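Local coordinates for protein quinone oxidoreductase (Thermus thermophilus, PDB 1IZ0) that binds NADPH and probably uses it to reduce quinones, at residues 7-12 with 53-58; 38-43 with 59-64; 47-52 with 243-248; 113-118 with 255-260; 119-124 with 211-216. All blocks are in the same frame, centred on the assembly; numbering follows the deposited sequence.

Contact 1 of 5, residues 7-12 with 53-58; sequences KRLGGP and LHPPFI
Leu9 and Pro55 lead a surface contact between two loops of irregular backbone: residues 7-12, the hairpin connection between strands 2-6 and 13-17, and residues 53-58, the run from helix 39-46 to strand 62-67. With no hydrogen bond across, it rests on van der Waals packing, mostly of carbon. CD1 of Leu9 reaches over to the Pro55 ring, the two side chains crossing at about a right angle; the modelled approach is too close to be reliable. The same methyl lies 4.3 Å from CE1 of Phe57, meeting that ring obliquely. Phe57 has CG between its backbone N and carbonyl carbon (chi1 68°), and its ring swings back toward Leu9 although its CB points away. A second patch forms where CB of Pro55 sits 3.5 Å from the carbonyl O of Lys7 and CB of Pro56 lies 4.2 Å from CA of Lys7. Prolines suit this strip because they offer rigid carbon surface, and the cis peptide before Pro56 bends the chain. In residues 7-12 a type II turn from Arg8 to Gly11 is closed by Gly11 N to Arg8 O at 2.8 Å; Gly10 adopts the positive phi this turn needs. Lys7 turns its amine to Glu14 in a salt bridge. Around the pair, Phe57 bonds through its backbone to Leu6, Pro56 rests on Val5 of strand 2-6, and the turn is tied to Arg45 of helix 39-46.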
# COMPACT_ATOMS: atom_id res chain seq x y z
N LYS A 7 11.17 18.51 11.59
CA LYS A 7 12.00 18.70 12.78
C LYS A 7 11.33 18.31 14.09
O LYS A 7 12.01 18.09 15.10
CB LYS A 7 12.49 20.15 12.83
CG LYS A 7 13.47 20.48 11.70
CD LYS A 7 13.92 21.92 11.72
CE LYS A 7 14.92 22.17 10.59
NZ LYS A 7 15.33 23.61 10.52
N ARG A 8 10.01 18.22 14.09
CA ARG A 8 9.29 17.85 15.30
C ARG A 8 8.06 17.00 14.97
O ARG A 8 7.31 17.32 14.04
CB ARG A 8 8.84 19.09 16.08
CG ARG A 8 9.95 20.03 16.54
CD ARG A 8 9.39 21.14 17.43
NE ARG A 8 8.32 21.86 16.75
CZ ARG A 8 8.51 22.75 15.77
NH1 ARG A 8 9.74 23.03 15.37
NH2 ARG A 8 7.47 23.32 15.18
N LEU A 9 7.86 15.93 15.73
CA LEU A 9 6.70 15.08 15.53
C LEU A 9 5.47 15.96 15.75
O LEU A 9 5.44 16.77 16.68
CB LEU A 9 6.72 13.93 16.54
CG LEU A 9 7.27 12.57 16.09
CD1 LEU A 9 8.31 12.72 15.02
CD2 LEU A 9 7.82 11.82 17.30
N GLY A 10 4.48 15.82 14.88
CA GLY A 10 3.28 16.62 15.02
C GLY A 10 3.50 18.05 14.57
O GLY A 10 2.58 18.87 14.63
N GLY A 11 4.71 18.36 14.12
CA GLY A 11 5.02 19.70 13.66
C GLY A 11 4.88 19.84 12.15
O GLY A 11 4.48 18.89 11.46
N PRO A 12 5.23 21.01 11.59
CA PRO A 12 5.12 21.25 10.15
C PRO A 12 6.37 20.80 9.40
O PRO A 12 7.41 20.55 10.01
CB PRO A 12 4.93 22.76 10.07
CG PRO A 12 5.91 23.23 11.12
CD PRO A 12 5.70 22.24 12.28
N LEU A 53 10.85 6.76 13.79
CA LEU A 53 11.98 7.52 13.27
C LEU A 53 12.16 8.75 14.17
O LEU A 53 11.19 9.42 14.52
CB LEU A 53 11.70 7.96 11.83
CG LEU A 53 12.77 7.59 10.80
CD1 LEU A 53 14.09 8.26 11.16
CD2 LEU A 53 12.94 6.08 10.76
N HIS A 54 13.40 9.02 14.56
CA HIS A 54 13.71 10.17 15.41
C HIS A 54 14.01 11.40 14.57
O HIS A 54 14.91 11.38 13.74
CB HIS A 54 14.92 9.87 16.30
CG HIS A 54 14.67 8.81 17.32
ND1 HIS A 54 15.69 8.14 17.97
CD2 HIS A 54 13.51 8.30 17.82
CE1 HIS A 54 15.17 7.27 18.82
NE2 HIS A 54 13.86 7.35 18.75
N PRO A 55 13.26 12.49 14.78
CA PRO A 55 13.51 13.71 14.01
C PRO A 55 14.90 14.25 14.34
O PRO A 55 15.46 13.94 15.39
CB PRO A 55 12.41 14.65 14.50
CG PRO A 55 11.29 13.71 14.80
CD PRO A 55 11.99 12.59 15.52
N PRO A 56 15.47 15.06 13.44
CA PRO A 56 14.84 15.46 12.18
C PRO A 56 15.02 14.39 11.10
O PRO A 56 15.97 13.61 11.14
CB PRO A 56 15.55 16.76 11.84
CG PRO A 56 16.93 16.53 12.36
CD PRO A 56 16.68 15.86 13.70
N PHE A 57 14.09 14.34 10.16
CA PHE A 57 14.18 13.39 9.06
C PHE A 57 13.35 13.82 7.87
O PHE A 57 12.38 14.57 8.00
CB PHE A 57 13.77 11.97 9.51
CG PHE A 57 12.31 11.82 9.86
CD1 PHE A 57 11.90 11.73 11.19
CD2 PHE A 57 11.35 11.70 8.85
CE1 PHE A 57 10.56 11.53 11.51
CE2 PHE A 57 10.01 11.50 9.16
CZ PHE A 57 9.61 11.41 10.50
N ILE A 58 13.74 13.33 6.70
CA ILE A 58 13.06 13.64 5.45
C ILE A 58 11.97 12.59 5.23
O ILE A 58 12.28 11.41 5.05
CB ILE A 58 14.05 13.59 4.28
CG1 ILE A 58 15.17 14.60 4.51
CG2 ILE A 58 13.33 13.84 2.96
CD1 ILE A 58 16.34 14.45 3.56

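Contact 2 of 5, residues 38-43 with 59-64; sequences NFADHL and PGMEVV
Asp41, in the first turn of helix 39-46, faces Gly60, just before strand 62-67, with their CA atoms 6.7 Å apart; the CA atoms of Asn38 and Glu62 are 8.3 Å apart. The N-terminal turn of the helix thus packs beside the residues leading into the strand in the GroES-like domain, bridged largely by side chains and water. Gly60 suits its place because its backbone angles would jam a CB against the preceding carbonyl. Asn38 is the N-cap residue, but its side chain makes no capping bond; instead Asp41 OD2 accepts from Asn38 N at 2.7 Å on the anti side of the carboxylate. Two waters carry the carboxylate across: one donates to OD2 and accepts from Met61 N, the other donates to OD1 and accepts from Gly60 N at 2.9 Å. An alanine in place of Asp41 removes both carboxylate oxygens, and Asn38 N and the two waters would probably be left without that acceptor, the link to Gly60 and Met61 weakened. Met61, a selenomethionine bent at its end (chi3 -50°), slides past Asp41 and brings CE to 4.2 Å from Ala40 CB. Glu62 and Asn38 converge on Lys297, which forms a salt bridge with the carboxylate and a hydrogen bond with Asn38 OD1. Phe39 contacts NADPH in the complex. Between amide and carboxylate, planes 20° apart, Asn38 ND2 gives Glu62 OE1 a weak bond of 3.3 Å.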
# COMPACT_ATOMS: atom_id res chain seq x y z
N ASN A 38 2.06 7.34 1.88
CA ASN A 38 1.28 6.29 2.53
C ASN A 38 0.74 6.78 3.87
O ASN A 38 1.31 7.69 4.48
CB ASN A 38 2.17 5.07 2.77
CG ASN A 38 2.81 4.56 1.50
OD1 ASN A 38 2.17 3.86 0.71
ND2 ASN A 38 4.07 4.92 1.28
N PHE A 39 -0.34 6.17 4.34
CA PHE A 39 -0.89 6.58 5.62
C PHE A 39 0.24 6.43 6.64
O PHE A 39 0.35 7.22 7.59
CB PHE A 39 -2.08 5.69 6.00
CG PHE A 39 -2.81 6.15 7.23
CD1 PHE A 39 -2.74 5.43 8.41
CD2 PHE A 39 -3.55 7.34 7.20
CE1 PHE A 39 -3.40 5.88 9.57
CE2 PHE A 39 -4.21 7.80 8.34
CZ PHE A 39 -4.13 7.07 9.53
N ALA A 40 1.09 5.43 6.42
CA ALA A 40 2.22 5.17 7.29
C ALA A 40 3.09 6.41 7.45
O ALA A 40 3.64 6.65 8.52
CB ALA A 40 3.05 4.01 6.73
N ASP A 41 3.23 7.19 6.37
CA ASP A 41 4.03 8.40 6.42
C ASP A 41 3.36 9.40 7.37
O ASP A 41 4.03 10.11 8.11
CB ASP A 41 4.16 9.03 5.02
CG ASP A 41 4.97 8.17 4.07
OD1 ASP A 41 6.13 7.84 4.41
OD2 ASP A 41 4.47 7.85 2.98
N HIS A 42 2.04 9.44 7.34
CA HIS A 42 1.31 10.35 8.21
C HIS A 42 1.50 9.95 9.67
O HIS A 42 1.70 10.81 10.53
CB HIS A 42 -0.18 10.36 7.87
CG HIS A 42 -1.03 11.06 8.88
ND1 HIS A 42 -1.70 10.38 9.88
CD2 HIS A 42 -1.30 12.37 9.07
CE1 HIS A 42 -2.35 11.24 10.64
NE2 HIS A 42 -2.13 12.46 10.17
N LEU A 43 1.44 8.65 9.96
CA LEU A 43 1.61 8.17 11.33
C LEU A 43 3.02 8.39 11.84
O LEU A 43 3.23 8.63 13.04
CB LEU A 43 1.26 6.68 11.42
CG LEU A 43 -0.21 6.34 11.18
CD1 LEU A 43 -0.43 4.84 11.33
CD2 LEU A 43 -1.08 7.11 12.17
N PRO A 59 10.69 13.00 5.25
CA PRO A 59 9.60 12.04 5.04
C PRO A 59 9.70 11.44 3.64
O PRO A 59 10.48 11.92 2.81
CB PRO A 59 8.35 12.90 5.20
CG PRO A 59 8.79 13.95 6.17
CD PRO A 59 10.16 14.31 5.65
N GLY A 60 8.92 10.39 3.37
CA GLY A 60 8.96 9.76 2.06
C GLY A 60 9.72 8.45 2.08
O GLY A 60 10.92 8.43 2.36
N MSE A 61 9.04 7.35 1.76
CA MSE A 61 9.66 6.03 1.77
C MSE A 61 9.52 5.29 0.45
O MSE A 61 10.24 4.34 0.19
CB MSE A 61 9.04 5.16 2.86
CG MSE A 61 9.03 5.76 4.25
SE MSE A 61 8.32 4.50 5.53
CE MSE A 61 6.70 4.01 4.58
N GLU A 62 8.56 5.72 -0.37
CA GLU A 62 8.30 5.08 -1.65
C GLU A 62 8.76 6.02 -2.76
O GLU A 62 8.06 6.97 -3.11
CB GLU A 62 6.81 4.78 -1.76
CG GLU A 62 6.45 3.79 -2.83
CD GLU A 62 5.05 3.23 -2.63
OE1 GLU A 62 4.29 3.81 -1.82
OE2 GLU A 62 4.72 2.21 -3.28
N VAL A 63 9.93 5.73 -3.32
CA VAL A 63 10.53 6.57 -4.33
C VAL A 63 10.68 5.97 -5.72
O VAL A 63 10.77 4.75 -5.88
CB VAL A 63 11.92 7.05 -3.82
CG1 VAL A 63 12.75 7.59 -4.96
CG2 VAL A 63 11.73 8.13 -2.78
N VAL A 64 10.68 6.85 -6.71
CA VAL A 64 10.87 6.48 -8.11
C VAL A 64 11.87 7.49 -8.67
O VAL A 64 11.71 8.70 -8.47
CB VAL A 64 9.56 6.55 -8.90
CG1 VAL A 64 9.84 6.39 -10.39
CG2 VAL A 64 8.63 5.45 -8.44
O HOH W 1 6.47 7.50 1.20
O HOH W 2 8.12 8.96 5.82

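Contact 3 of 5, residues 47-52 with 243-248; sequences GAYLTR and WLTPLL
The one hydrogen bond across this contact runs from Trp243 to Tyr49: indole NE1 donates to the phenol OH at 2.9 Å with an N-H...O angle of 145°, the oxygen lying close to the indole plane. Both residues extend CG anti to the backbone N (chi1 -168° for Tyr49, -175° for Trp243), which lets the long side chains meet between the segments. Tyrosine suits this place because its hydroxyl can accept the indole N-H while its ring packs elsewhere. The rings themselves meet obliquely. CH-pi packing comes next. CB of Leu50 sits over one face of Trp243, 3.5 Å from the centroid of the six-membered ring, and Leu50 CG is 4.0 Å from Trp243 CE2. The opposite indole face is covered from within its own segment by Thr245 CB and Pro246 CD, sandwiching the tryptophan between aliphatic groups. Methyl contacts complete the account: Thr51 CG2 comes up in the plane of the indole at its CZ2 edge, at a modelled distance too short to be trusted, and lies loosely near CG2 of Thr245. Before this loop, Gly47 ends helix 39-46 in a Schellman motif, its positive phi easily taken by glycine. The Tyr49 side chain packs on Ala40, Leu43 and Met44 of that helix, while Leu244, an NADPH-binding residue beside Trp243, packs on helix 108-120 and strand 70-75.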
# COMPACT_ATOMS: atom_id res chain seq x y z
N GLY A 47 4.67 10.07 15.24
CA GLY A 47 5.35 9.14 16.13
C GLY A 47 4.39 8.05 16.57
O GLY A 47 4.54 7.46 17.64
N ALA A 48 3.39 7.78 15.72
CA ALA A 48 2.39 6.77 16.03
C ALA A 48 2.47 5.54 15.13
O ALA A 48 1.50 4.80 14.99
CB ALA A 48 1.00 7.39 15.92
N TYR A 49 3.63 5.30 14.52
CA TYR A 49 3.79 4.14 13.64
C TYR A 49 4.65 3.03 14.25
O TYR A 49 5.39 3.26 15.21
CB TYR A 49 4.39 4.58 12.30
CG TYR A 49 4.33 3.53 11.22
CD1 TYR A 49 5.48 3.15 10.53
CD2 TYR A 49 3.12 2.91 10.88
CE1 TYR A 49 5.43 2.17 9.54
CE2 TYR A 49 3.06 1.93 9.88
CZ TYR A 49 4.22 1.57 9.22
OH TYR A 49 4.18 0.60 8.24
N LEU A 50 4.55 1.83 13.70
CA LEU A 50 5.33 0.70 14.19
C LEU A 50 6.81 1.06 14.25
O LEU A 50 7.48 0.76 15.24
CB LEU A 50 5.12 -0.53 13.30
CG LEU A 50 3.72 -1.16 13.31
CD1 LEU A 50 3.35 -1.54 14.74
CD2 LEU A 50 2.70 -0.20 12.74
N THR A 51 7.33 1.70 13.20
CA THR A 51 8.73 2.13 13.19
C THR A 51 8.74 3.55 13.73
O THR A 51 7.91 4.38 13.34
CB THR A 51 9.34 2.17 11.76
OG1 THR A 51 8.66 3.14 10.97
CG2 THR A 51 9.24 0.82 11.08
N ARG A 52 9.65 3.84 14.64
CA ARG A 52 9.74 5.17 15.23
C ARG A 52 11.00 5.87 14.76
O ARG A 52 12.09 5.61 15.27
CB ARG A 52 9.71 5.08 16.75
N TRP A 243 2.53 -6.72 8.68
CA TRP A 243 3.35 -5.52 8.62
C TRP A 243 4.43 -5.76 7.57
O TRP A 243 5.29 -6.62 7.73
CB TRP A 243 3.97 -5.20 9.98
CG TRP A 243 4.71 -3.90 9.97
CD1 TRP A 243 4.43 -2.81 9.19
CD2 TRP A 243 5.84 -3.54 10.78
NE1 TRP A 243 5.33 -1.80 9.45
CE2 TRP A 243 6.20 -2.22 10.42
CE3 TRP A 243 6.59 -4.20 11.76
CZ2 TRP A 243 7.28 -1.55 11.01
CZ3 TRP A 243 7.67 -3.54 12.35
CH2 TRP A 243 8.00 -2.22 11.97
N LEU A 244 4.36 -5.00 6.48
CA LEU A 244 5.28 -5.13 5.35
C LEU A 244 6.78 -5.00 5.62
O LEU A 244 7.57 -5.86 5.21
CB LEU A 244 4.85 -4.12 4.26
CG LEU A 244 5.31 -4.18 2.80
CD1 LEU A 244 6.59 -3.39 2.64
CD2 LEU A 244 5.48 -5.61 2.33
N THR A 245 7.17 -3.93 6.32
CA THR A 245 8.57 -3.65 6.60
C THR A 245 9.47 -4.85 6.92
O THR A 245 10.42 -5.12 6.18
CB THR A 245 8.69 -2.59 7.71
OG1 THR A 245 8.04 -1.39 7.28
CG2 THR A 245 10.15 -2.28 8.01
N PRO A 246 9.20 -5.58 8.01
CA PRO A 246 10.04 -6.73 8.35
C PRO A 246 10.16 -7.75 7.21
O PRO A 246 11.20 -8.38 7.04
CB PRO A 246 9.35 -7.34 9.57
CG PRO A 246 8.64 -6.18 10.17
CD PRO A 246 8.09 -5.45 8.98
N LEU A 247 9.09 -7.92 6.45
CA LEU A 247 9.08 -8.88 5.35
C LEU A 247 10.09 -8.54 4.25
O LEU A 247 10.63 -9.44 3.60
CB LEU A 247 7.67 -8.99 4.76
CG LEU A 247 6.58 -9.35 5.78
CD1 LEU A 247 5.22 -9.33 5.13
CD2 LEU A 247 6.87 -10.73 6.37
N LEU A 248 10.36 -7.26 4.04
CA LEU A 248 11.31 -6.84 3.01
C LEU A 248 12.70 -7.44 3.21
O LEU A 248 13.47 -7.55 2.26
CB LEU A 248 11.44 -5.32 2.97
CG LEU A 248 10.38 -4.49 2.25
CD1 LEU A 248 9.28 -5.37 1.67
CD2 LEU A 248 9.82 -3.47 3.22

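Contact 4 of 5, residues 113-118 with 255-260; sequences TAYLAL and EEALGF
Tyr115 is the wedge between helices 108-120 and 251-261, whose short segments cross at 117° with axes 10.3 Å apart. Its CG stands anti to the backbone N (chi1 177°), sending the ring straight across. The tight part lies along the ring's two flanks. On one, CD1 is 3.5 Å from Ala257 CB and CE1 is 3.4 Å from Ala257 CA; alanine suits this spot because its small side chain lets the ring approach the backbone, and Leu116 CD2 adds a contact on the same methyl. On the other, CE2 lies over a face of Phe260, the ring centroids 5.0 Å apart and the planes 32° apart, an oblique pairing. The solvent side is at the phenol end, where exposed Glu256 bends at chi2 and brings OE2 into the plane of the tyrosine ring, 2.6 Å from OH, its carboxylate turned steeply against that ring. Replacing the tyrosine with an alanine would probably open a gap between Ala257 and Phe260 and leave Glu256 without its phenol neighbour. Phe260 also makes a cation-pi contact with Arg264. Tyr115 also touches Val145, and Phe260 touches Ala148, both of helix 137-148, and Thr113 packs against Leu244 of helix 244-247.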
# COMPACT_ATOMS: atom_id res chain seq x y z
N THR A 113 2.11 -5.29 -0.47
CA THR A 113 1.26 -5.52 0.69
C THR A 113 0.10 -6.45 0.36
O THR A 113 -0.20 -7.38 1.11
CB THR A 113 0.66 -4.19 1.22
OG1 THR A 113 1.71 -3.39 1.78
CG2 THR A 113 -0.40 -4.48 2.27
N ALA A 114 -0.56 -6.19 -0.77
CA ALA A 114 -1.70 -7.01 -1.17
C ALA A 114 -1.28 -8.45 -1.47
O ALA A 114 -1.91 -9.39 -0.99
CB ALA A 114 -2.38 -6.41 -2.41
N TYR A 115 -0.24 -8.61 -2.27
CA TYR A 115 0.22 -9.94 -2.63
C TYR A 115 0.74 -10.73 -1.42
O TYR A 115 0.33 -11.87 -1.20
CB TYR A 115 1.32 -9.86 -3.70
CG TYR A 115 1.90 -11.21 -4.07
CD1 TYR A 115 2.99 -11.74 -3.38
CD2 TYR A 115 1.31 -11.99 -5.08
CE1 TYR A 115 3.48 -13.01 -3.68
CE2 TYR A 115 1.79 -13.26 -5.39
CZ TYR A 115 2.88 -13.76 -4.68
OH TYR A 115 3.34 -15.02 -4.97
N LEU A 116 1.62 -10.12 -0.64
CA LEU A 116 2.17 -10.81 0.52
C LEU A 116 1.09 -11.11 1.57
O LEU A 116 1.19 -12.09 2.31
CB LEU A 116 3.31 -10.00 1.14
CG LEU A 116 4.59 -10.00 0.28
CD1 LEU A 116 5.58 -8.98 0.81
CD2 LEU A 116 5.20 -11.40 0.28
N ALA A 117 0.07 -10.27 1.62
CA ALA A 117 -1.01 -10.48 2.58
C ALA A 117 -1.82 -11.70 2.13
O ALA A 117 -2.11 -12.59 2.92
CB ALA A 117 -1.90 -9.24 2.65
N LEU A 118 -2.18 -11.73 0.85
CA LEU A 118 -2.95 -12.85 0.32
C LEU A 118 -2.10 -14.12 0.31
O LEU A 118 -2.57 -15.21 0.67
CB LEU A 118 -3.46 -12.52 -1.09
CG LEU A 118 -4.55 -11.43 -1.15
CD1 LEU A 118 -4.61 -10.81 -2.53
CD2 LEU A 118 -5.90 -12.03 -0.75
N GLU A 255 11.61 -12.04 -3.69
CA GLU A 255 11.86 -12.60 -5.02
C GLU A 255 10.60 -13.27 -5.57
O GLU A 255 10.23 -13.06 -6.73
CB GLU A 255 13.01 -13.60 -4.96
N GLU A 256 9.95 -14.07 -4.74
CA GLU A 256 8.73 -14.78 -5.13
C GLU A 256 7.63 -13.77 -5.52
O GLU A 256 7.01 -13.90 -6.58
CB GLU A 256 8.25 -15.64 -3.96
CG GLU A 256 7.53 -16.93 -4.34
CD GLU A 256 6.37 -16.71 -5.30
OE1 GLU A 256 6.62 -16.41 -6.49
OE2 GLU A 256 5.21 -16.85 -4.86
N ALA A 257 7.41 -12.79 -4.67
CA ALA A 257 6.39 -11.78 -4.93
C ALA A 257 6.70 -11.01 -6.21
O ALA A 257 5.83 -10.81 -7.05
CB ALA A 257 6.30 -10.81 -3.76
N LEU A 258 7.95 -10.59 -6.37
CA LEU A 258 8.31 -9.84 -7.57
C LEU A 258 8.23 -10.71 -8.80
O LEU A 258 7.93 -10.23 -9.89
CB LEU A 258 9.70 -9.23 -7.42
CG LEU A 258 9.80 -8.19 -6.30
CD1 LEU A 258 11.15 -7.48 -6.37
CD2 LEU A 258 8.66 -7.17 -6.43
N GLY A 259 8.49 -12.00 -8.63
CA GLY A 259 8.43 -12.91 -9.76
C GLY A 259 7.01 -13.02 -10.26
O GLY A 259 6.76 -13.40 -11.41
N PHE A 260 6.06 -12.66 -9.41
CA PHE A 260 4.65 -12.73 -9.79
C PHE A 260 4.10 -11.37 -10.21
O PHE A 260 3.34 -11.27 -11.16
CB PHE A 260 3.83 -13.29 -8.63
CG PHE A 260 2.35 -13.30 -8.88
CD1 PHE A 260 1.58 -12.17 -8.63
CD2 PHE A 260 1.73 -14.44 -9.36
CE1 PHE A 260 0.21 -12.18 -8.86
CE2 PHE A 260 0.36 -14.45 -9.59
CZ PHE A 260 -0.40 -13.32 -9.34

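Contact 5 of 5, residues 119-124 with 211-216; sequences KRAQAR and GGRLVY
The guanidinium of Arg213 meets the chain at Ala121 edge-on. NH1 donates to Ala121 O at 2.8 Å, with the oxygen only 2° out of the guanidinium plane and the donor nearly in line with the carbonyl bond (C=O...N 172°). Farther round the rim, NE donates to Gly211 O of its own segment, again at 2.8 Å but tilted from the plane, and NH2 makes a salt bridge with Glu127. Three partners on NH1, NE and NH2 probably restrict the rotation of the group. The Arg213 side chain reaches its partners by folding at chi2 and chi3, a bend that also brings CD to 3.5 Å from Ala121 O. Arginine suits the site because the chain leaving the helix presents Ala121 O to it, and a positive group may be favoured by the helix dipole. That end is a Schellman motif with Gln122, at positive phi, in the C-prime position; Gln122 N bonds Lys119 O at 3.1 Å. Ala121 CB also touches Arg213 CG and Val215 CG2, 3.9 Å from each. The contact lays the C-terminal end of helix 108-120 on a Rossmann-type parallel sheet: strand 212-216 runs between 190-195 and 238-241, Ala121 and Ala123 touch Leu192 of the former, and Arg213 touches Leu240 of the latter.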
# COMPACT_ATOMS: atom_id res chain seq x y z
N LYS A 119 -0.84 -13.98 -0.10
CA LYS A 119 0.05 -15.13 -0.15
C LYS A 119 0.17 -15.74 1.25
O LYS A 119 0.16 -16.96 1.39
CB LYS A 119 1.43 -14.71 -0.66
N ARG A 120 0.27 -14.91 2.28
CA ARG A 120 0.39 -15.44 3.63
C ARG A 120 -0.89 -16.10 4.13
O ARG A 120 -0.84 -17.03 4.94
CB ARG A 120 0.81 -14.37 4.64
CG ARG A 120 1.16 -15.01 5.99
CD ARG A 120 1.36 -14.01 7.09
NE ARG A 120 2.45 -13.10 6.79
CZ ARG A 120 2.68 -11.98 7.46
NH1 ARG A 120 1.90 -11.65 8.47
NH2 ARG A 120 3.69 -11.19 7.11
N ALA A 121 -2.04 -15.61 3.68
CA ALA A 121 -3.31 -16.20 4.09
C ALA A 121 -3.62 -17.40 3.18
O ALA A 121 -4.73 -17.93 3.18
CB ALA A 121 -4.43 -15.17 4.00
N GLN A 122 -2.62 -17.81 2.41
CA GLN A 122 -2.76 -18.94 1.49
C GLN A 122 -4.03 -18.85 0.63
O GLN A 122 -4.81 -19.81 0.56
CB GLN A 122 -2.74 -20.25 2.28
CG GLN A 122 -1.46 -20.49 3.06
CD GLN A 122 -1.53 -21.73 3.94
OE1 GLN A 122 -1.71 -22.84 3.45
NE2 GLN A 122 -1.38 -21.54 5.25
N ALA A 123 -4.23 -17.71 -0.02
CA ALA A 123 -5.40 -17.53 -0.88
C ALA A 123 -5.29 -18.50 -2.05
O ALA A 123 -4.26 -18.55 -2.73
CB ALA A 123 -5.45 -16.10 -1.39
N ARG A 124 -6.34 -19.27 -2.29
CA ARG A 124 -6.34 -20.24 -3.38
C ARG A 124 -7.33 -19.81 -4.46
O ARG A 124 -8.32 -19.13 -4.18
CB ARG A 124 -6.72 -21.61 -2.82
CG ARG A 124 -5.84 -22.76 -3.28
CD ARG A 124 -4.67 -23.03 -2.33
NE ARG A 124 -3.60 -22.04 -2.42
CZ ARG A 124 -2.47 -22.10 -1.72
NH1 ARG A 124 -2.26 -23.11 -0.88
NH2 ARG A 124 -1.54 -21.16 -1.85
N GLY A 211 -12.98 -22.06 8.04
CA GLY A 211 -11.63 -22.00 7.51
C GLY A 211 -11.21 -20.62 7.05
O GLY A 211 -10.12 -20.43 6.50
N GLY A 212 -12.07 -19.63 7.29
CA GLY A 212 -11.77 -18.27 6.86
C GLY A 212 -10.61 -17.59 7.55
O GLY A 212 -10.26 -17.92 8.69
N ARG A 213 -9.98 -16.63 6.87
CA ARG A 213 -8.89 -15.91 7.50
C ARG A 213 -8.91 -14.42 7.25
O ARG A 213 -9.12 -13.95 6.12
CB ARG A 213 -7.52 -16.50 7.10
CG ARG A 213 -7.40 -16.98 5.68
CD ARG A 213 -7.23 -18.49 5.63
NE ARG A 213 -8.32 -19.12 4.87
CZ ARG A 213 -8.30 -19.35 3.56
NH1 ARG A 213 -7.25 -19.02 2.82
NH2 ARG A 213 -9.36 -19.93 2.99
N LEU A 214 -8.70 -13.68 8.34
CA LEU A 214 -8.67 -12.23 8.31
C LEU A 214 -7.23 -11.75 8.45
O LEU A 214 -6.50 -12.19 9.35
CB LEU A 214 -9.52 -11.67 9.47
CG LEU A 214 -9.69 -10.15 9.54
CD1 LEU A 214 -11.12 -9.83 9.94
CD2 LEU A 214 -8.69 -9.55 10.54
N VAL A 215 -6.81 -10.86 7.55
CA VAL A 215 -5.47 -10.30 7.58
C VAL A 215 -5.59 -8.89 8.11
O VAL A 215 -6.20 -8.03 7.48
CB VAL A 215 -4.85 -10.26 6.17
CG1 VAL A 215 -3.43 -9.73 6.24
CG2 VAL A 215 -4.86 -11.65 5.55
N TYR A 216 -5.03 -8.64 9.29
CA TYR A 216 -5.12 -7.32 9.89
C TYR A 216 -3.99 -6.42 9.39
O TYR A 216 -2.85 -6.54 9.82
CB TYR A 216 -5.08 -7.46 11.41
CG TYR A 216 -5.59 -6.25 12.15
CD1 TYR A 216 -4.76 -5.16 12.42
CD2 TYR A 216 -6.91 -6.20 12.59
CE1 TYR A 216 -5.22 -4.05 13.12
CE2 TYR A 216 -7.39 -5.09 13.30
CZ TYR A 216 -6.54 -4.02 13.56
OH TYR A 216 -7.01 -2.94 14.27

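Contacts 1, 2 and 3 cluster about the GroES-like part of the chain, and contacts 4 and 5 lie toward the nucleotide-binding sheet; the centres of contacts 1 and 5 are 36 Å apart. Contacts 2 and 3, with centres 11 Å apart, meet where helix 39-46 gives way to the following loop: Leu43 O and Ala48 N, 2.8 Å apart, probably hydrogen-bond. Contact 3 touches contact 4 through Leu244 CD2 and Leu116 CD1 at 3.7 Å, and contacts 4 and 5 use successive parts of helix 108-120. In the complex NADPH is bound by Phe39 and Leu244, which lie in segments of contacts 2 and 3; Val215 of contact 5 lies about 4 Å from the side chain of Ile217, another binding residue.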